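Local atomic coordinates of AvtR (Acidianus filamentous virus 6, PDB entry 4HV0), a protein that regulates transcription, probably by binding DNA through a ribbon-helix-helix domain. Residues G21-V24 / P25-I28. Residues are numbered along the deposited sequence; the frame is centred on the assembly and turned at random.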
loop_
_atom_site.group_PDB
_atom_site.type_symbol
_atom_site.label_atom_id
_atom_site.label_comp_id
_atom_site.label_asym_id
_atom_site.label_seq_id
_atom_site.Cartn_x
_atom_site.Cartn_y
_atom_site.Cartn_z
ATOM N N GLY A 21 -12.314 4.405 -10.324
ATOM C CA GLY A 21 -13.003 5.437 -9.551
ATOM C C GLY A 21 -12.943 5.216 -8.053
ATOM O O GLY A 21 -13.976 5.025 -7.428
ATOM N N THR A 22 -11.750 5.276 -7.463
ATOM C CA THR A 22 -11.576 4.850 -6.065
ATOM C C THR A 22 -10.488 5.627 -5.363
ATOM O O THR A 22 -9.766 6.406 -5.976
ATOM C CB THR A 22 -11.172 3.364 -5.987
ATOM O OG1 THR A 22 -10.261 3.085 -7.063
ATOM C CG2 THR A 22 -12.409 2.444 -6.048
ATOM N N SER A 23 -10.355 5.376 -4.069
ATOM C CA SER A 23 -9.297 5.982 -3.276
ATOM C C SER A 23 -7.959 5.224 -3.361
ATOM O O SER A 23 -7.898 4.120 -3.889
ATOM C CB SER A 23 -9.763 6.052 -1.839
ATOM O OG SER A 23 -10.011 4.747 -1.371
ATOM N N VAL A 24 -6.896 5.836 -2.835
ATOM C CA VAL A 24 -5.584 5.203 -2.745
ATOM C C VAL A 24 -5.616 3.994 -1.792
ATOM O O VAL A 24 -5.025 2.955 -2.103
ATOM C CB VAL A 24 -4.495 6.239 -2.376
ATOM C CG1 VAL A 24 -3.162 5.589 -2.023
ATOM C CG2 VAL A 24 -4.272 7.162 -3.566
ATOM N N PRO A 25 -6.330 4.087 -0.660
ATOM C CA PRO A 25 -6.473 2.880 0.158
ATOM C C PRO A 25 -7.235 1.718 -0.495
ATOM O O PRO A 25 -6.974 0.560 -0.174
ATOM C CB PRO A 25 -7.240 3.379 1.383
ATOM C CG PRO A 25 -6.858 4.800 1.500
ATOM C CD PRO A 25 -6.780 5.276 0.075
ATOM N N ALA A 26 -8.185 2.011 -1.368
ATOM C CA ALA A 26 -8.892 0.947 -2.083
ATOM C C ALA A 26 -7.917 0.196 -2.984
ATOM O O ALA A 26 -7.949 -1.032 -3.100
ATOM C CB ALA A 26 -10.065 1.513 -2.892
ATOM N N VAL A 27 -7.036 0.937 -3.619
ATOM C CA VAL A 27 -6.039 0.350 -4.507
ATOM C C VAL A 27 -5.065 -0.553 -3.674
ATOM O O VAL A 27 -4.829 -1.713 -4.024
ATOM C CB VAL A 27 -5.349 1.501 -5.295
ATOM C CG1 VAL A 27 -4.168 1.038 -6.132
ATOM C CG2 VAL A 27 -6.363 2.202 -6.174
ATOM N N ILE A 28 -4.552 -0.046 -2.553
ATOM C CA ILE A 28 -3.700 -0.860 -1.673
ATOM C C ILE A 28 -4.426 -2.123 -1.232
ATOM O O ILE A 28 -3.864 -3.207 -1.362
ATOM C CB ILE A 28 -3.255 -0.088 -0.426
ATOM C CG1 ILE A 28 -2.240 0.970 -0.805
ATOM C CG2 ILE A 28 -2.698 -1.000 0.651
ATOM C CD1 ILE A 28 -2.103 1.985 0.313
#
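Ser23 OG caps the amide of Ala26 at the start of helix 24-36, the second helix of a ribbon-helix-helix unit of the CopG family, where the loop after helix 7-19 turns into the new helix. This N-cap oxygen, held between the backbone N and the carbonyl carbon (chi1 61°), reaches forward to accept from Ala26 N at 3.3 Å, with an N-H...O angle of 149°. Ser23 O lies near the same amide and near that of Val27, but both of these bonds are weak. Val24 and Pro25 begin the first turn. Pro25 has no amide hydrogen and so costs no hydrogen bond here, where amides have no helical carbonyl one turn back to donate to; its CD packs 3.5 Å from Val24 CB. Val24 CB points away from the following turn overall, although it touches Pro25, and its side chain meets Leu13 and Ala17 of helix 7-19 and Ile65 of strand 60-65, which places the buried valine between that helix and that strand. Before the cap, Thr22 CB rests 3.8 Å from Ala26 CB. Ile28 N donates to Val24 O in a nearly straight i to i+4 bond, 3.1 Å long with an N-H...O angle of 170°.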